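Long-range contacts in uncharacterized protein (Thermus thermophilus HB8, PDB 6SCE), which probably acts as a DNA nuclease of Type III CRISPR defence, switched on when it binds cyclic oligoadenylate: residues Q301-Y306 and E426-L431; A296-Q301 and S327-A332; L305-L310 and V418-G423. One frame throughout, in Å; residues are numbered along the deposited sequence. Where two conformers were deposited one is given.

In the fold
All three contacts are largely buried. Contacts 1 and 2 meet at the turn between strand 293-297 and helix 303-312, and contact 3 lies farther along that helix. Contacts 1 and 3 share Leu-305 and Tyr-306; the segment 296-301 of contact 2 leads into the helix and shares Gln-301 with contact 1. The chemistry changes with position. Contact 2, beside the bound nucleotides, combines a small apolar cluster with an arginine gripping a backbone carbonyl, and it alone has direct hydrogen bonds across its segments. Contact 1, about 9 Å from each of the others between centres, is mainly leucine packing with a polar rim. Contact 3 lies farthest from the chain centre, about 18 Å against 12 Å.

Contact 1 of 3, residues Q301-Y306 and E426-L431; sequences QAVPLY and EDLLAL. With nucleotides of chain B.
Ala-302 faces Leu-431 with their CA atoms 6.5 Å apart and Tyr-306 faces Leu-428 with theirs at 6.4 Å, a register that rises along one segment as it falls along the other. Leu-431 reaches across with CG anti to its backbone N (chi1 178°), and its CD2 branch lies beside the first turn of helix 303-312, 3.5 Å from Ala-302 O and 3.7 Å from Tyr-306 N, next to the hydrogen bond joining them. Its CD1 turns instead to Leu-305 CD2. Leu-428 CD2 touches Val-303 CG2 at 3.8 Å, while CD1 sits among Ala-302 CB, Val-303 CG2 and Tyr-306 CB, 3.9 Å from the last. The tyrosine extends past both leucines until its OH lies 3.5 Å from Asp-427 CB, ring and carboxylate planes turned 77° apart. One water bonds both the OH and Asp-427 OD2; Arg-424 N also donates to the hydroxyl, and Lys-339 pairs with OD2. Gln-301 N donates to OP2 of A4 of chain B at 3.0 Å and 166°, and Val-303 CG1 and Pro-304 CG lie against one face of its adenine. Without direct hydrogen bonds, the joint depends on shape fit, with the water as polar link.

Contact 2 of 3, residues A296-Q301 and S327-A332; sequences ALVSEQ and SRLRWA. With nucleotides of chain B.
Val-298 and Arg-328 form the close-packed part of this contact. Val-298 CG1 rests 3.8 Å from Arg-328 CB, and its CG2 points between Leu-329 CD1, at 4.1 Å, and the methyl of Ala-332. Bends at chi2 and chi3 (-66° and -62°) fold the arginine back so its guanidinium meets the loop end-on: NH1 and NH2 both donate to Glu-300 O, at 2.8 and 2.9 Å. That oxygen lies near the guanidinium plane, although NH2 stands 65° out of the carbonyl plane. Ser-299 O lies over one guanidinium face, too poorly angled for a bond. The looser side is that of the partly exposed Glu-300. Its OE1 makes a long salt bridge to Arg-328 NH1, 3.7 Å, and a water donates to OE1 and accepts from NH1; Arg-432 makes a long, weak ion pair with Glu-300 OE2. On the ligand side, Ser-299 OG donates to OP2 of A4 of chain B at 2.7 Å, and Glu-300 N to O2' of A3 of chain B at 3.3 Å. A ligand-binding loop after the first strand in the parallel part of a mixed, Rossmann-like sheet, backed by helix 326-338, fits the cyclic oligoadenylate site of a CARF domain.

Contact 3 of 3, residues L305-L310 and V418-G423; sequences LYAAYL and VPWEEG
Gly-423 N donates to Trp-420 O at 2.8 Å, closing the short 3-10 turn that sets Gly-423 CA 3.3 Å from Tyr-306 OH of helix 303-312, a hydroxyl that is hydrogen-bonded to Arg-424 N. Leu-310 is the main apolar link to the loop. With CG beside the backbone N (chi1 -64°) and the chain extended beyond it (chi2 178°), its CD1 approaches Trp-420 CE3 at 3.8 Å, the two side chains crossing at roughly a right angle. CD2 lies 4.1 Å from Glu-422 O, and CB meets Val-418 CG1 at 4.1 Å. The path of the loop is consistent with this clustering: Pro-419 is the centre of an inverse gamma turn, with only a weak bond from Trp-420 N to Val-418 O, and the 3-10 residues follow directly on the way from edge strand 415-417 to helix 425-432. This reversal brings Val-418 CG1 3.6 Å above the centre of one face of the Trp-420 indole. Farther round the helix, Ala-307 CB touches Trp-420 CH2 at 3.6 Å, while Pro-419 CG packs 3.6 Å from Leu-310 O. The indole is held at its other end by a hydrogen bond from Trp-420 NE1 to Asp-406 O, and Leu-403 of strand 399-404 touches both Ala-307 and Trp-420.

Contact 1 of 3, residues Q301-Y306 and E426-L431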
loop_
_atom_site.group_PDB
_atom_site.type_symbol
_atom_site.label_atom_id
_atom_site.label_comp_id
_atom_site.label_asym_id
_atom_site.label_seq_id
_atom_site.Cartn_x
_atom_site.Cartn_y
_atom_site.Cartn_z
ATOM N N GLN A 301 2.376 -4.036 -0.426
ATOM C CA GLN A 301 1.533 -4.334 -1.605
ATOM C C GLN A 301 1.627 -5.777 -2.019
ATOM O O GLN A 301 2.693 -6.261 -2.354
ATOM C CB GLN A 301 1.894 -3.433 -2.766
ATOM C CG GLN A 301 1.760 -1.978 -2.466
ATOM C CD GLN A 301 0.389 -1.601 -1.953
ATOM O OE1 GLN A 301 -0.634 -1.989 -2.537
ATOM N NE2 GLN A 301 0.347 -0.793 -0.894
ATOM N N ALA A 302 0.496 -6.471 -2.018
ATOM C CA ALA A 302 0.476 -7.863 -2.457
ATOM C C ALA A 302 0.426 -8.023 -3.977
ATOM O O ALA A 302 0.889 -9.008 -4.488
ATOM C CB ALA A 302 -0.718 -8.577 -1.850
ATOM N N VAL A 303 -0.134 -7.050 -4.698
ATOM C CA VAL A 303 -0.361 -7.239 -6.142
ATOM C C VAL A 303 0.924 -7.542 -6.949
ATOM O O VAL A 303 0.911 -8.428 -7.777
ATOM C CB VAL A 303 -1.164 -6.070 -6.751
ATOM C CG1 VAL A 303 -1.152 -6.106 -8.265
ATOM C CG2 VAL A 303 -2.609 -6.106 -6.245
ATOM N N PRO A 304 2.043 -6.823 -6.698
ATOM C CA PRO A 304 3.243 -7.124 -7.462
ATOM C C PRO A 304 3.746 -8.537 -7.276
ATOM O O PRO A 304 4.225 -9.177 -8.221
ATOM C CB PRO A 304 4.259 -6.099 -6.939
ATOM C CG PRO A 304 3.414 -4.933 -6.501
ATOM C CD PRO A 304 2.175 -5.579 -5.923
ATOM N N LEU A 305 3.652 -9.041 -6.056
ATOM C CA LEU A 305 4.035 -10.406 -5.788
ATOM C C LEU A 305 3.127 -11.389 -6.504
ATOM O O LEU A 305 3.573 -12.406 -7.032
ATOM C CB LEU A 305 3.976 -10.674 -4.291
ATOM C CG LEU A 305 4.534 -12.022 -3.809
ATOM C CD1 LEU A 305 5.882 -12.407 -4.363
ATOM C CD2 LEU A 305 4.610 -11.947 -2.290
ATOM N N TYR A 306 1.846 -11.082 -6.520
ATOM C CA TYR A 306 0.883 -11.920 -7.222
ATOM C C TYR A 306 1.144 -11.901 -8.748
ATOM O O TYR A 306 1.096 -12.930 -9.396
ATOM C CB TYR A 306 -0.513 -11.457 -6.920
ATOM C CG TYR A 306 -1.578 -12.391 -7.427
ATOM C CD1 TYR A 306 -1.567 -13.725 -7.074
ATOM C CD2 TYR A 306 -2.600 -11.941 -8.224
ATOM C CE1 TYR A 306 -2.536 -14.602 -7.513
ATOM C CE2 TYR A 306 -3.591 -12.811 -8.671
ATOM C CZ TYR A 306 -3.548 -14.137 -8.313
ATOM O OH TYR A 306 -4.510 -15.022 -8.742
ATOM N N GLU A 426 -9.796 -14.198 -4.981
ATOM C CA GLU A 426 -9.644 -14.915 -3.737
ATOM C C GLU A 426 -8.170 -15.317 -3.488
ATOM O O GLU A 426 -7.757 -15.411 -2.336
ATOM C CB GLU A 426 -10.591 -16.122 -3.648
ATOM C CG GLU A 426 -10.445 -17.170 -4.735
ATOM C CD GLU A 426 -11.197 -16.844 -6.021
ATOM O OE1 GLU A 426 -11.651 -15.686 -6.239
ATOM O OE2 GLU A 426 -11.319 -17.766 -6.845
ATOM N N ASP A 427 -7.392 -15.529 -4.558
ATOM C CA ASP A 427 -5.970 -15.864 -4.424
ATOM C C ASP A 427 -5.187 -14.639 -4.015
ATOM O O ASP A 427 -4.382 -14.698 -3.095
ATOM C CB ASP A 427 -5.396 -16.482 -5.706
ATOM C CG ASP A 427 -5.918 -17.888 -5.958
ATOM O OD1 ASP A 427 -6.591 -18.434 -5.082
ATOM O OD2 ASP A 427 -5.680 -18.452 -7.036
ATOM N N LEU A 428 -5.429 -13.514 -4.677
ATOM C CA LEU A 428 -4.800 -12.287 -4.257
ATOM C C LEU A 428 -5.090 -12.003 -2.780
ATOM O O LEU A 428 -4.173 -11.670 -1.999
ATOM C CB LEU A 428 -5.248 -11.117 -5.119
ATOM C CG LEU A 428 -4.717 -9.748 -4.711
ATOM C CD1 LEU A 428 -3.192 -9.730 -4.741
ATOM C CD2 LEU A 428 -5.296 -8.727 -5.671
ATOM N N LEU A 429 -6.357 -12.134 -2.388
ATOM C CA LEU A 429 -6.745 -11.856 -1.016
ATOM C C LEU A 429 -6.063 -12.791 0.009
ATOM O O LEU A 429 -5.691 -12.334 1.097
ATOM C CB LEU A 429 -8.280 -11.917 -0.867
ATOM C CG LEU A 429 -9.050 -10.692 -1.343
ATOM C CD1 LEU A 429 -10.518 -11.054 -1.534
ATOM C CD2 LEU A 429 -8.925 -9.522 -0.384
ATOM N N ALA A 430 -5.909 -14.065 -0.345
ATOM C CA ALA A 430 -5.169 -15.013 0.475
ATOM C C ALA A 430 -3.729 -14.519 0.664
ATOM O O ALA A 430 -3.201 -14.444 1.783
ATOM C CB ALA A 430 -5.194 -16.380 -0.175
ATOM N N LEU A 431 -3.108 -14.106 -0.437
ATOM C CA LEU A 431 -1.728 -13.640 -0.375
ATOM C C LEU A 431 -1.611 -12.458 0.553
ATOM O O LEU A 431 -0.628 -12.296 1.270
ATOM C CB LEU A 431 -1.220 -13.300 -1.784
ATOM C CG LEU A 431 0.190 -12.750 -1.905
ATOM C CD1 LEU A 431 1.182 -13.837 -1.538
ATOM C CD2 LEU A 431 0.384 -12.297 -3.349
ATOM P P A B 4 5.551 -1.410 -1.379
ATOM O OP1 A B 4 4.620 -0.270 -1.147
ATOM O OP2 A B 4 5.058 -2.818 -1.171
ATOM O "O5'" A B 4 6.159 -1.260 -2.850
ATOM C "C5'" A B 4 5.325 -1.623 -3.960
ATOM C "C4'" A B 4 5.770 -0.827 -5.163
ATOM O "O4'" A B 4 5.180 -1.395 -6.368
ATOM C "C3'" A B 4 5.327 0.629 -5.116
ATOM O "O3'" A B 4 6.232 1.548 -5.722
ATOM C "C2'" A B 4 4.044 0.574 -5.950
ATOM O "O2'" A B 4 3.647 1.841 -6.424
ATOM C "C1'" A B 4 4.497 -0.370 -7.048
ATOM N N9 A B 4 3.425 -0.934 -7.856
ATOM C C8 A B 4 3.398 -0.919 -9.228
ATOM N N7 A B 4 2.303 -1.437 -9.720
ATOM C C5 A B 4 1.541 -1.783 -8.609
ATOM C C6 A B 4 0.266 -2.370 -8.468
ATOM N N6 A B 4 -0.530 -2.700 -9.491
ATOM N N1 A B 4 -0.198 -2.555 -7.206
ATOM C C2 A B 4 0.582 -2.193 -6.178
ATOM N N3 A B 4 1.806 -1.656 -6.188
ATOM C C4 A B 4 2.235 -1.476 -7.445
HETATM O O HOH W 1 -3.884 -17.460 -8.478
#

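Contact 2 of 3, residues A296-Q301 and S327-A332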
loop_
_atom_site.group_PDB
_atom_site.type_symbol
_atom_site.label_atom_id
_atom_site.label_comp_id
_atom_site.label_asym_id
_atom_site.label_seq_id
_atom_site.Cartn_x
_atom_site.Cartn_y
_atom_site.Cartn_z
ATOM N N ALA A 296 11.766 -12.687 -4.289
ATOM C CA ALA A 296 11.018 -11.479 -3.993
ATOM C C ALA A 296 11.154 -11.068 -2.541
ATOM O O ALA A 296 11.403 -11.919 -1.658
ATOM C CB ALA A 296 9.538 -11.683 -4.319
ATOM N N LEU A 297 10.994 -9.760 -2.300
ATOM C CA LEU A 297 10.819 -9.227 -0.961
ATOM C C LEU A 297 9.319 -9.296 -0.651
ATOM O O LEU A 297 8.515 -9.506 -1.570
ATOM C CB LEU A 297 11.404 -7.806 -0.910
ATOM C CG LEU A 297 12.838 -8.054 -1.416
ATOM C CD1 LEU A 297 13.305 -7.242 -2.602
ATOM C CD2 LEU A 297 13.854 -8.156 -0.295
ATOM N N VAL A 298 8.944 -9.161 0.626
ATOM C CA VAL A 298 7.551 -9.082 1.016
ATOM C C VAL A 298 7.356 -7.753 1.720
ATOM O O VAL A 298 8.115 -7.380 2.619
ATOM C CB VAL A 298 7.107 -10.264 1.902
ATOM C CG1 VAL A 298 5.660 -10.080 2.350
ATOM C CG2 VAL A 298 7.234 -11.566 1.132
ATOM N N SER A 299 6.341 -7.022 1.291
ATOM C CA SER A 299 6.019 -5.742 1.891
ATOM C C SER A 299 4.528 -5.416 1.730
ATOM O O SER A 299 3.718 -6.333 1.600
ATOM C CB SER A 299 6.964 -4.662 1.388
ATOM O OG SER A 299 6.881 -4.470 -0.015
ATOM N N GLU A 300 4.139 -4.149 1.800
ATOM C CA GLU A 300 2.746 -3.804 1.988
ATOM C C GLU A 300 1.870 -4.190 0.786
ATOM O O GLU A 300 0.752 -4.655 0.951
ATOM C CB GLU A 300 2.603 -2.312 2.327
ATOM C CG GLU A 300 1.163 -1.811 2.404
ATOM C CD GLU A 300 0.337 -2.464 3.510
ATOM O OE1 GLU A 300 0.943 -2.849 4.537
ATOM O OE2 GLU A 300 -0.924 -2.572 3.363
ATOM N N GLN A 301 2.376 -4.036 -0.426
ATOM C CA GLN A 301 1.533 -4.334 -1.605
ATOM C C GLN A 301 1.627 -5.777 -2.019
ATOM O O GLN A 301 2.693 -6.261 -2.354
ATOM C CB GLN A 301 1.894 -3.433 -2.766
ATOM C CG GLN A 301 1.760 -1.978 -2.466
ATOM C CD GLN A 301 0.389 -1.601 -1.953
ATOM O OE1 GLN A 301 -0.634 -1.989 -2.537
ATOM N NE2 GLN A 301 0.347 -0.793 -0.894
ATOM N N SER A 327 3.792 -11.149 9.665
ATOM C CA SER A 327 2.444 -11.591 9.270
ATOM C C SER A 327 2.324 -11.718 7.751
ATOM O O SER A 327 1.859 -12.725 7.229
ATOM C CB SER A 327 1.368 -10.613 9.745
ATOM O OG SER A 327 1.349 -10.555 11.153
ATOM N N ARG A 328 2.762 -10.690 7.046
ATOM C CA ARG A 328 2.683 -10.740 5.578
ATOM C C ARG A 328 3.522 -11.868 4.992
ATOM O O ARG A 328 3.127 -12.496 4.001
ATOM C CB ARG A 328 3.044 -9.390 4.969
ATOM C CG ARG A 328 2.099 -8.261 5.405
ATOM C CD ARG A 328 0.707 -8.502 4.861
ATOM N NE ARG A 328 0.735 -8.508 3.400
ATOM C CZ ARG A 328 0.587 -7.422 2.638
ATOM N NH1 ARG A 328 0.357 -6.233 3.192
ATOM N NH2 ARG A 328 0.683 -7.536 1.311
ATOM N N LEU A 329 4.685 -12.127 5.583
ATOM C CA LEU A 329 5.515 -13.217 5.135
ATOM C C LEU A 329 4.781 -14.537 5.361
ATOM O O LEU A 329 4.773 -15.412 4.481
ATOM C CB LEU A 329 6.859 -13.222 5.852
ATOM C CG LEU A 329 7.844 -14.331 5.509
ATOM C CD1 LEU A 329 8.239 -14.252 4.060
ATOM C CD2 LEU A 329 9.082 -14.229 6.392
ATOM N N ARG A 330 4.174 -14.680 6.535
ATOM C CA ARG A 330 3.426 -15.915 6.861
ATOM C C ARG A 330 2.323 -16.187 5.818
ATOM O O ARG A 330 2.162 -17.308 5.316
ATOM C CB ARG A 330 2.813 -15.786 8.262
ATOM C CG ARG A 330 1.977 -16.969 8.730
ATOM C CD ARG A 330 1.364 -16.666 10.101
ATOM N NE ARG A 330 0.599 -17.802 10.630
ATOM C CZ ARG A 330 -0.124 -17.776 11.755
ATOM N NH1 ARG A 330 -0.206 -16.673 12.488
ATOM N NH2 ARG A 330 -0.787 -18.857 12.145
ATOM N N TRP A 331 1.574 -15.159 5.451
ATOM C CA TRP A 331 0.468 -15.307 4.490
ATOM C C TRP A 331 0.973 -15.592 3.087
ATOM O O TRP A 331 0.361 -16.340 2.341
ATOM C CB TRP A 331 -0.424 -14.064 4.480
ATOM C CG TRP A 331 -0.982 -13.808 5.837
ATOM C CD1 TRP A 331 -1.370 -14.751 6.738
ATOM C CD2 TRP A 331 -1.179 -12.543 6.468
ATOM N NE1 TRP A 331 -1.802 -14.153 7.886
ATOM C CE2 TRP A 331 -1.702 -12.795 7.745
ATOM C CE3 TRP A 331 -0.975 -11.224 6.075
ATOM C CZ2 TRP A 331 -2.027 -11.781 8.627
ATOM C CZ3 TRP A 331 -1.300 -10.209 6.967
ATOM C CH2 TRP A 331 -1.813 -10.494 8.215
ATOM N N ALA A 332 2.104 -14.980 2.732
ATOM C CA ALA A 332 2.709 -15.240 1.418
ATOM C C ALA A 332 3.181 -16.690 1.344
ATOM O O ALA A 332 2.957 -17.382 0.344
ATOM C CB ALA A 332 3.873 -14.303 1.150
ATOM P P A B 4 5.551 -1.410 -1.379
ATOM O OP1 A B 4 4.620 -0.270 -1.147
ATOM O OP2 A B 4 5.058 -2.818 -1.171
ATOM O "O5'" A B 4 6.159 -1.260 -2.850
ATOM C "C5'" A B 4 5.325 -1.623 -3.960
ATOM C "C4'" A B 4 5.770 -0.827 -5.163
ATOM O "O4'" A B 4 5.180 -1.395 -6.368
ATOM C "C3'" A B 4 5.327 0.629 -5.116
ATOM O "O3'" A B 4 6.232 1.548 -5.722
ATOM C "C2'" A B 4 4.044 0.574 -5.950
ATOM O "O2'" A B 4 3.647 1.841 -6.424
ATOM C "C1'" A B 4 4.497 -0.370 -7.048
ATOM N N9 A B 4 3.425 -0.934 -7.856
ATOM C C8 A B 4 3.398 -0.919 -9.228
ATOM N N7 A B 4 2.303 -1.437 -9.720
ATOM C C5 A B 4 1.541 -1.783 -8.609
ATOM C C6 A B 4 0.266 -2.370 -8.468
ATOM N N6 A B 4 -0.530 -2.700 -9.491
ATOM N N1 A B 4 -0.198 -2.555 -7.206
ATOM C C2 A B 4 0.582 -2.193 -6.178
ATOM N N3 A B 4 1.806 -1.656 -6.188
ATOM C C4 A B 4 2.235 -1.476 -7.445
ATOM P P A B 3 11.116 3.154 -0.498
ATOM O OP1 A B 3 12.599 2.975 -0.223
ATOM O OP2 A B 3 10.820 3.563 -1.915
ATOM O "O5'" A B 3 10.358 1.809 -0.133
ATOM C "C5'" A B 3 8.933 1.718 0.005
ATOM C "C4'" A B 3 8.606 0.260 0.231
ATOM O "O4'" A B 3 9.181 -0.181 1.498
ATOM C "C3'" A B 3 7.122 -0.082 0.292
ATOM O "O3'" A B 3 6.922 -1.180 -0.577
ATOM C "C2'" A B 3 6.912 -0.456 1.768
ATOM O "O2'" A B 3 5.858 -1.368 1.984
ATOM C "C1'" A B 3 8.270 -1.059 2.106
ATOM N N9 A B 3 8.566 -1.077 3.520
ATOM C C8 A B 3 8.449 -0.021 4.393
ATOM N N7 A B 3 8.832 -0.338 5.614
ATOM C C5 A B 3 9.254 -1.653 5.517
ATOM C C6 A B 3 9.787 -2.543 6.470
ATOM N N6 A B 3 10.022 -2.195 7.732
ATOM N N1 A B 3 10.126 -3.779 6.033
ATOM C C2 A B 3 9.920 -4.096 4.749
ATOM N N3 A B 3 9.418 -3.344 3.761
ATOM C C4 A B 3 9.103 -2.119 4.226
HETATM O O HOH W 2 0.160 -5.331 5.815
#

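Contact 3 of 3, residues L305-L310 and V418-G423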
loop_
_atom_site.group_PDB
_atom_site.type_symbol
_atom_site.label_atom_id
_atom_site.label_comp_id
_atom_site.label_asym_id
_atom_site.label_seq_id
_atom_site.Cartn_x
_atom_site.Cartn_y
_atom_site.Cartn_z
ATOM N N LEU A 305 3.652 -9.041 -6.056
ATOM C CA LEU A 305 4.035 -10.406 -5.788
ATOM C C LEU A 305 3.127 -11.389 -6.504
ATOM O O LEU A 305 3.573 -12.406 -7.032
ATOM C CB LEU A 305 3.976 -10.674 -4.291
ATOM C CG LEU A 305 4.534 -12.022 -3.809
ATOM C CD1 LEU A 305 5.882 -12.407 -4.363
ATOM C CD2 LEU A 305 4.610 -11.947 -2.290
ATOM N N TYR A 306 1.846 -11.082 -6.520
ATOM C CA TYR A 306 0.883 -11.920 -7.222
ATOM C C TYR A 306 1.144 -11.901 -8.748
ATOM O O TYR A 306 1.096 -12.930 -9.396
ATOM C CB TYR A 306 -0.513 -11.457 -6.920
ATOM C CG TYR A 306 -1.578 -12.391 -7.427
ATOM C CD1 TYR A 306 -1.567 -13.725 -7.074
ATOM C CD2 TYR A 306 -2.600 -11.941 -8.224
ATOM C CE1 TYR A 306 -2.536 -14.602 -7.513
ATOM C CE2 TYR A 306 -3.591 -12.811 -8.671
ATOM C CZ TYR A 306 -3.548 -14.137 -8.313
ATOM O OH TYR A 306 -4.510 -15.022 -8.742
ATOM N N ALA A 307 1.414 -10.718 -9.298
ATOM C CA ALA A 307 1.765 -10.613 -10.704
ATOM C C ALA A 307 2.980 -11.438 -11.006
ATOM O O ALA A 307 3.029 -12.134 -12.020
ATOM C CB ALA A 307 1.997 -9.160 -11.098
ATOM N N ALA A 308 3.973 -11.371 -10.130
ATOM C CA ALA A 308 5.199 -12.142 -10.317
ATOM C C ALA A 308 4.930 -13.647 -10.332
ATOM O O ALA A 308 5.550 -14.392 -11.101
ATOM C CB ALA A 308 6.214 -11.792 -9.251
ATOM N N TYR A 309 4.046 -14.088 -9.450
ATOM C CA TYR A 309 3.602 -15.484 -9.435
ATOM C C TYR A 309 2.924 -15.862 -10.777
ATOM O O TYR A 309 3.232 -16.897 -11.350
ATOM C CB TYR A 309 2.649 -15.703 -8.265
ATOM C CG TYR A 309 1.856 -16.968 -8.398
ATOM C CD1 TYR A 309 2.470 -18.192 -8.236
ATOM C CD2 TYR A 309 0.515 -16.937 -8.757
ATOM C CE1 TYR A 309 1.757 -19.366 -8.399
ATOM C CE2 TYR A 309 -0.213 -18.104 -8.906
ATOM C CZ TYR A 309 0.427 -19.315 -8.731
ATOM O OH TYR A 309 -0.257 -20.489 -8.884
ATOM N N LEU A 310 2.024 -15.021 -11.274
ATOM C CA LEU A 310 1.322 -15.324 -12.524
ATOM C C LEU A 310 2.305 -15.389 -13.694
ATOM O O LEU A 310 2.221 -16.281 -14.540
ATOM C CB LEU A 310 0.232 -14.310 -12.814
ATOM C CG LEU A 310 -0.922 -14.262 -11.822
ATOM C CD1 LEU A 310 -1.883 -13.168 -12.229
ATOM C CD2 LEU A 310 -1.606 -15.609 -11.723
ATOM N N VAL A 418 1.195 -9.744 -18.587
ATOM C CA VAL A 418 0.926 -10.713 -17.533
ATOM C C VAL A 418 -0.307 -11.513 -17.915
ATOM O O VAL A 418 -1.243 -10.938 -18.460
ATOM C CB VAL A 418 0.670 -9.967 -16.228
ATOM C CG1 VAL A 418 0.370 -10.922 -15.073
ATOM C CG2 VAL A 418 1.909 -9.160 -15.881
ATOM N N PRO A 419 -0.325 -12.820 -17.625
ATOM C CA PRO A 419 -1.563 -13.577 -17.915
ATOM C C PRO A 419 -2.620 -13.322 -16.831
ATOM O O PRO A 419 -2.965 -14.207 -16.056
ATOM C CB PRO A 419 -1.109 -15.033 -17.933
ATOM C CG PRO A 419 0.219 -15.072 -17.253
ATOM C CD PRO A 419 0.797 -13.680 -17.233
ATOM N N TRP A 420 -3.162 -12.122 -16.823
ATOM C CA TRP A 420 -4.052 -11.714 -15.750
ATOM C C TRP A 420 -5.321 -12.551 -15.742
ATOM O O TRP A 420 -5.949 -12.689 -14.697
ATOM C CB TRP A 420 -4.471 -10.269 -15.920
ATOM C CG TRP A 420 -3.385 -9.255 -15.685
ATOM C CD1 TRP A 420 -2.909 -8.358 -16.578
ATOM C CD2 TRP A 420 -2.727 -8.990 -14.449
ATOM N NE1 TRP A 420 -1.957 -7.558 -15.978
ATOM C CE2 TRP A 420 -1.850 -7.917 -14.664
ATOM C CE3 TRP A 420 -2.799 -9.557 -13.174
ATOM C CZ2 TRP A 420 -1.024 -7.409 -13.659
ATOM C CZ3 TRP A 420 -1.983 -9.026 -12.161
ATOM C CH2 TRP A 420 -1.124 -7.973 -12.423
ATOM N N GLU A 421 -5.686 -13.108 -16.899
ATOM C CA GLU A 421 -6.880 -13.956 -17.005
ATOM C C GLU A 421 -6.804 -15.192 -16.115
ATOM O O GLU A 421 -7.822 -15.800 -15.818
ATOM C CB GLU A 421 -7.188 -14.338 -18.473
ATOM C CG GLU A 421 -6.220 -15.330 -19.110
ATOM C CD GLU A 421 -4.888 -14.712 -19.521
ATOM O OE1 GLU A 421 -4.700 -13.481 -19.378
ATOM O OE2 GLU A 421 -4.013 -15.464 -19.993
ATOM N N GLU A 422 -5.605 -15.552 -15.680
ATOM C CA GLU A 422 -5.407 -16.652 -14.724
ATOM C C GLU A 422 -5.516 -16.230 -13.274
ATOM O O GLU A 422 -5.405 -17.053 -12.385
ATOM C CB GLU A 422 -4.033 -17.275 -14.905
ATOM C CG GLU A 422 -3.731 -17.791 -16.296
ATOM C CD GLU A 422 -2.307 -18.297 -16.399
ATOM O OE1 GLU A 422 -1.608 -18.360 -15.350
ATOM O OE2 GLU A 422 -1.868 -18.605 -17.522
ATOM N N GLY A 423 -5.689 -14.944 -13.040
ATOM C CA GLY A 423 -5.783 -14.395 -11.696
ATOM C C GLY A 423 -7.149 -14.651 -11.089
ATOM O O GLY A 423 -8.149 -14.874 -11.813
#